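PDB 4L0K: DraIII from Deinococcus radiophilus, which is a type II restriction endonuclease that cleaves DNA at a specific recognition sequence, probably with an active site of the His-Me finger (beta-beta-alpha-metal) kind. Local coordinates for residues A126-G131 with A152-C157; C157-L162 with G195-F200. All coordinates share one frame; numbering follows the deposited sequence.

Contact 1: A126-G131 with A152-C157; sequences AYQLHG and AGSTNC
Q128 and T155 meet backbone to backbone: the carbonyl O of Q128 accepts a hydrogen bond from T155 N (3.1 Å), fairly straight at the hydrogen (162°), although the donor stands well above the carbonyl plane. At the far end of the extended glutamine chain, OE1 takes the backbone N-H of V151 and NE2 gives a hydrogen to W124 O. S154 OG, hydrogen-bonded to V151 O, also lies 2.8 Å from Q128 OE1. With an alanine here in place of Q128, V151 N and W124 O would probably lose their amide partner, and the 152-157 loop would be held less firmly against the end of helix 112-126. That helix runs out in a type I beta turn from A126 to L129, closed by L129 N to A126 O (3.1 Å), and T155 OG1 ties in beside it by bonding to L125 O. Two waters also bridge the backbones: one accepts from G153 N (3.0 Å) and donates to L129 O, and another accepts from H130 N and can donate to T155 O. Apolar contact is slight. T155 holds CG2 anti to its own backbone N (OG1 at chi1 -68°), which brings this methyl to 3.4 Å from L129 CD1, while T155 OG1 sits 3.2 Å from Q128 CB.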
loop_
_atom_site.group_PDB
_atom_site.type_symbol
_atom_site.label_atom_id
_atom_site.label_comp_id
_atom_site.label_asym_id
_atom_site.label_seq_id
_atom_site.Cartn_x
_atom_site.Cartn_y
_atom_site.Cartn_z
ATOM N N ALA A 126 1.785 23.082 -8.674
ATOM C CA ALA A 126 2.517 23.494 -7.470
ATOM C C ALA A 126 2.369 24.995 -7.203
ATOM O O ALA A 126 2.198 25.420 -6.058
ATOM C CB ALA A 126 3.989 23.085 -7.539
ATOM N N TYR A 127 2.410 25.796 -8.263
ATOM C CA TYR A 127 2.232 27.239 -8.078
ATOM C C TYR A 127 0.805 27.643 -7.645
ATOM O O TYR A 127 0.548 28.802 -7.338
ATOM C CB TYR A 127 2.699 28.017 -9.327
ATOM C CG TYR A 127 4.193 28.222 -9.333
ATOM C CD1 TYR A 127 4.791 29.040 -8.385
ATOM C CD2 TYR A 127 5.010 27.593 -10.271
ATOM C CE1 TYR A 127 6.163 29.233 -8.362
ATOM C CE2 TYR A 127 6.400 27.788 -10.260
ATOM C CZ TYR A 127 6.966 28.606 -9.295
ATOM O OH TYR A 127 8.336 28.814 -9.230
ATOM N N GLN A 128 -0.103 26.673 -7.614
ATOM C CA GLN A 128 -1.480 26.893 -7.200
ATOM C C GLN A 128 -1.780 26.202 -5.866
ATOM O O GLN A 128 -2.941 26.058 -5.475
ATOM C CB GLN A 128 -2.435 26.372 -8.274
ATOM C CG GLN A 128 -2.406 27.159 -9.577
ATOM C CD GLN A 128 -3.251 26.522 -10.655
ATOM O OE1 GLN A 128 -4.440 26.824 -10.796
ATOM N NE2 GLN A 128 -2.646 25.622 -11.424
ATOM N N LEU A 129 -0.729 25.769 -5.178
ATOM C CA LEU A 129 -0.841 25.264 -3.811
ATOM C C LEU A 129 -1.130 26.435 -2.874
ATOM O O LEU A 129 -0.588 27.524 -3.068
ATOM C CB LEU A 129 0.501 24.658 -3.389
ATOM C CG LEU A 129 0.802 23.163 -3.222
ATOM C CD1 LEU A 129 -0.396 22.265 -3.482
ATOM C CD2 LEU A 129 2.015 22.739 -4.053
ATOM N N HIS A 130 -1.949 26.232 -1.849
ATOM C CA HIS A 130 -2.007 27.232 -0.787
ATOM C C HIS A 130 -0.617 27.424 -0.160
ATOM O O HIS A 130 0.029 26.458 0.263
ATOM C CB HIS A 130 -3.026 26.867 0.301
ATOM C CG HIS A 130 -3.231 27.955 1.317
ATOM N ND1 HIS A 130 -2.522 28.018 2.500
ATOM C CD2 HIS A 130 -4.054 29.031 1.317
ATOM C CE1 HIS A 130 -2.898 29.085 3.182
ATOM N NE2 HIS A 130 -3.826 29.718 2.486
ATOM N N GLY A 131 -0.169 28.676 -0.099
ATOM C CA GLY A 131 1.120 29.008 0.482
ATOM C C GLY A 131 2.261 29.023 -0.535
ATOM O O GLY A 131 3.411 29.273 -0.180
ATOM N N ALA A 152 -5.038 30.734 -7.748
ATOM C CA ALA A 152 -4.469 30.577 -6.420
ATOM C C ALA A 152 -5.264 29.602 -5.543
ATOM O O ALA A 152 -6.501 29.677 -5.472
ATOM C CB ALA A 152 -4.370 31.936 -5.741
ATOM N N GLY A 153 -4.549 28.682 -4.892
ATOM C CA GLY A 153 -5.158 27.796 -3.906
ATOM C C GLY A 153 -6.111 26.746 -4.472
ATOM O O GLY A 153 -6.826 26.091 -3.721
ATOM N N SER A 154 -6.119 26.573 -5.790
ATOM C CA SER A 154 -7.025 25.614 -6.415
ATOM C C SER A 154 -6.511 24.181 -6.372
ATOM O O SER A 154 -7.275 23.248 -6.605
ATOM C CB SER A 154 -7.286 25.986 -7.877
ATOM O OG SER A 154 -6.070 26.079 -8.609
ATOM N N THR A 155 -5.221 24.003 -6.093
ATOM C CA THR A 155 -4.629 22.672 -6.147
ATOM C C THR A 155 -5.132 21.780 -5.020
ATOM O O THR A 155 -4.880 22.058 -3.846
ATOM C CB THR A 155 -3.091 22.736 -6.167
ATOM O OG1 THR A 155 -2.682 23.309 -7.414
ATOM C CG2 THR A 155 -2.479 21.327 -6.062
ATOM N N ASN A 156 -5.868 20.724 -5.387
ATOM C CA ASN A 156 -6.392 19.761 -4.406
ATOM C C ASN A 156 -5.825 18.332 -4.563
ATOM O O ASN A 156 -5.367 17.957 -5.647
ATOM C CB ASN A 156 -7.921 19.669 -4.498
ATOM C CG ASN A 156 -8.596 21.007 -4.398
ATOM O OD1 ASN A 156 -8.152 21.881 -3.661
ATOM N ND2 ASN A 156 -9.686 21.182 -5.152
ATOM N N CYS A 157 -5.892 17.541 -3.491
ATOM C CA CYS A 157 -5.736 16.090 -3.595
ATOM C C CYS A 157 -6.638 15.596 -4.722
ATOM O O CYS A 157 -7.825 15.918 -4.748
ATOM C CB CYS A 157 -6.108 15.413 -2.260
ATOM S SG CYS A 157 -5.922 13.557 -2.151
HETATM O O HOH W 1 -1.638 29.432 -4.564
HETATM O O HOH W 2 -4.720 24.696 -2.519
#

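Contact 2: C157-L162 with G195-F200; sequences CEICKL and GFAHRF
The imidazole of H198 presents its ND1-CE1 edge to the turn that carries C157 and C160. L162 CB reaches the same ring in its plane, 3.9 Å from H198 CE1. C157 SG arrives obliquely, 3.3 Å from H198 ND1; it is put there by standing anti to its backbone N (chi1 -178°). C160 SG lies at the ring's edge, too near ND1 in the model to be trusted, and C160 is also built with disulfides to both C157 and C201, which one sulfur cannot satisfy. The CxxC pair, with H198 and C201 closing in, is consistent with a structural zinc site as in HNH nucleases of this clan, though no metal is modelled.

On the other flank, E158 N donates to F196 O (2.9 Å), and C157 CA-H touches the same oxygen. The E158 chain bends at CG (chi2 -70°), laying CG 3.4 Å from F196 O and OE2 3.8 Å from G195 CA; a water joins E158 OE2 to F196 N. G195, without a side chain, leaves room for that carboxylate. I159 CD1 meets A197 CB at 3.6 Å, next to the C157 sulfur. The turn itself is closed by K161 N to C157 O and C157 N to L162 O.

Strand 194-198 pairs antiparallel with strand 179-183, and H198 is the N-cap of helix 199-205, the beta-beta-alpha order of a His-Me finger. Around them, I159 packs on helices 199-205 and 210-226, F196 turns to helix 112-126, and C160 O bonds to R223 of the second subunit.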
loop_
_atom_site.group_PDB
_atom_site.type_symbol
_atom_site.label_atom_id
_atom_site.label_comp_id
_atom_site.label_asym_id
_atom_site.label_seq_id
_atom_site.Cartn_x
_atom_site.Cartn_y
_atom_site.Cartn_z
ATOM N N CYS A 157 -5.892 17.541 -3.491
ATOM C CA CYS A 157 -5.736 16.090 -3.595
ATOM C C CYS A 157 -6.638 15.596 -4.722
ATOM O O CYS A 157 -7.825 15.918 -4.748
ATOM C CB CYS A 157 -6.108 15.413 -2.260
ATOM S SG CYS A 157 -5.922 13.557 -2.151
ATOM N N GLU A 158 -6.079 14.832 -5.664
ATOM C CA GLU A 158 -6.858 14.310 -6.794
ATOM C C GLU A 158 -7.908 13.299 -6.359
ATOM O O GLU A 158 -8.920 13.143 -7.048
ATOM C CB GLU A 158 -5.958 13.676 -7.863
ATOM C CG GLU A 158 -5.019 14.646 -8.510
ATOM C CD GLU A 158 -5.734 15.646 -9.400
ATOM O OE1 GLU A 158 -6.842 15.323 -9.884
ATOM O OE2 GLU A 158 -5.177 16.744 -9.619
ATOM N N ILE A 159 -7.631 12.599 -5.250
ATOM C CA ILE A 159 -8.578 11.680 -4.617
ATOM C C ILE A 159 -9.471 12.340 -3.531
ATOM O O ILE A 159 -10.662 12.402 -3.754
ATOM C CB ILE A 159 -7.867 10.448 -4.010
ATOM C CG1 ILE A 159 -7.106 9.679 -5.089
ATOM C CG2 ILE A 159 -8.872 9.557 -3.301
ATOM C CD1 ILE A 159 -5.616 9.844 -5.017
ATOM N N CYS A 160 -8.878 12.783 -2.395
ATOM C CA CYS A 160 -9.519 13.522 -1.246
ATOM C C CYS A 160 -10.460 14.683 -1.777
ATOM O O CYS A 160 -11.561 14.892 -1.290
ATOM C CB CYS A 160 -8.443 14.013 -0.116
ATOM S SG CYS A 160 -6.532 13.204 -0.231
ATOM N N LYS A 161 -10.011 15.397 -2.813
ATOM C CA LYS A 161 -10.517 16.725 -3.216
ATOM C C LYS A 161 -10.283 17.832 -2.186
ATOM O O LYS A 161 -10.824 18.933 -2.329
ATOM C CB LYS A 161 -11.989 16.745 -3.670
ATOM C CG LYS A 161 -12.359 15.729 -4.723
ATOM C CD LYS A 161 -11.436 15.726 -5.925
ATOM C CE LYS A 161 -11.995 14.748 -6.983
ATOM N NZ LYS A 161 -11.047 14.322 -8.051
ATOM N N LEU A 162 -9.490 17.535 -1.156
ATOM C CA LEU A 162 -9.077 18.520 -0.154
ATOM C C LEU A 162 -7.977 19.420 -0.692
ATOM O O LEU A 162 -7.069 18.944 -1.367
ATOM C CB LEU A 162 -8.567 17.821 1.111
ATOM C CG LEU A 162 -9.612 17.382 2.130
ATOM C CD1 LEU A 162 -8.933 16.741 3.315
ATOM C CD2 LEU A 162 -10.416 18.594 2.563
ATOM N N GLY A 195 -1.396 14.501 -10.980
ATOM C CA GLY A 195 -1.601 15.582 -10.035
ATOM C C GLY A 195 -0.956 15.281 -8.703
ATOM O O GLY A 195 -0.040 14.486 -8.641
ATOM N N PHE A 196 -1.441 15.895 -7.633
ATOM C CA PHE A 196 -0.944 15.572 -6.303
ATOM C C PHE A 196 -2.023 14.896 -5.455
ATOM O O PHE A 196 -3.239 15.133 -5.647
ATOM C CB PHE A 196 -0.417 16.830 -5.603
ATOM C CG PHE A 196 0.753 17.484 -6.310
ATOM C CD1 PHE A 196 1.878 16.758 -6.637
ATOM C CD2 PHE A 196 0.713 18.826 -6.634
ATOM C CE1 PHE A 196 2.945 17.352 -7.282
ATOM C CE2 PHE A 196 1.782 19.446 -7.284
ATOM C CZ PHE A 196 2.900 18.694 -7.615
ATOM N N ALA A 197 -1.578 14.046 -4.530
ATOM C CA ALA A 197 -2.485 13.351 -3.606
ATOM C C ALA A 197 -1.827 13.140 -2.250
ATOM O O ALA A 197 -0.615 12.926 -2.177
ATOM C CB ALA A 197 -2.901 12.017 -4.177
ATOM N N HIS A 198 -2.618 13.207 -1.178
ATOM C CA HIS A 198 -2.171 12.697 0.114
ATOM C C HIS A 198 -1.665 11.277 -0.040
ATOM O O HIS A 198 -2.227 10.492 -0.815
ATOM C CB HIS A 198 -3.321 12.638 1.121
ATOM C CG HIS A 198 -3.890 13.968 1.460
ATOM N ND1 HIS A 198 -5.086 14.411 0.945
ATOM C CD2 HIS A 198 -3.414 14.968 2.241
ATOM C CE1 HIS A 198 -5.329 15.628 1.408
ATOM N NE2 HIS A 198 -4.329 15.987 2.192
ATOM N N ARG A 199 -0.622 10.954 0.715
ATOM C CA ARG A 199 -0.100 9.596 0.785
ATOM C C ARG A 199 -1.235 8.605 1.025
ATOM O O ARG A 199 -1.416 7.661 0.251
ATOM C CB ARG A 199 0.923 9.504 1.908
ATOM C CG ARG A 199 1.231 8.098 2.358
ATOM C CD ARG A 199 2.427 7.535 1.644
ATOM N NE ARG A 199 2.558 6.105 1.910
ATOM C CZ ARG A 199 3.200 5.244 1.125
ATOM N NH1 ARG A 199 3.252 3.963 1.465
ATOM N NH2 ARG A 199 3.784 5.658 0.001
ATOM N N PHE A 200 -2.029 8.848 2.063
ATOM C CA PHE A 200 -3.134 7.946 2.371
ATOM C C PHE A 200 -4.038 7.703 1.159
ATOM O O PHE A 200 -4.349 6.552 0.822
ATOM C CB PHE A 200 -3.991 8.438 3.555
ATOM C CG PHE A 200 -5.134 7.510 3.867
ATOM C CD1 PHE A 200 -4.955 6.431 4.738
ATOM C CD2 PHE A 200 -6.362 7.666 3.237
ATOM C CE1 PHE A 200 -5.998 5.534 4.996
ATOM C CE2 PHE A 200 -7.413 6.776 3.489
ATOM C CZ PHE A 200 -7.226 5.704 4.366
HETATM O O HOH W 3 -3.422 17.868 -7.791
#

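Overall arrangement
The two contacts follow one another along the chain, and C157 belongs to both, so the loop after helix 137-147 passes directly from one to the other. Their centres are 12 Å apart. F196 links them across space: its ring lies against T155 (T155 CG2 to F196 CD2 4.1 Å) and A126, at the end of helix 112-126. N156 packs on the L162 carbonyl. One loop is thereby fastened first to the end of helix 112-126 and then to strand 194-198 and the start of helix 199-205, joining helix 112-126 to the probable beta-beta-alpha nuclease motif.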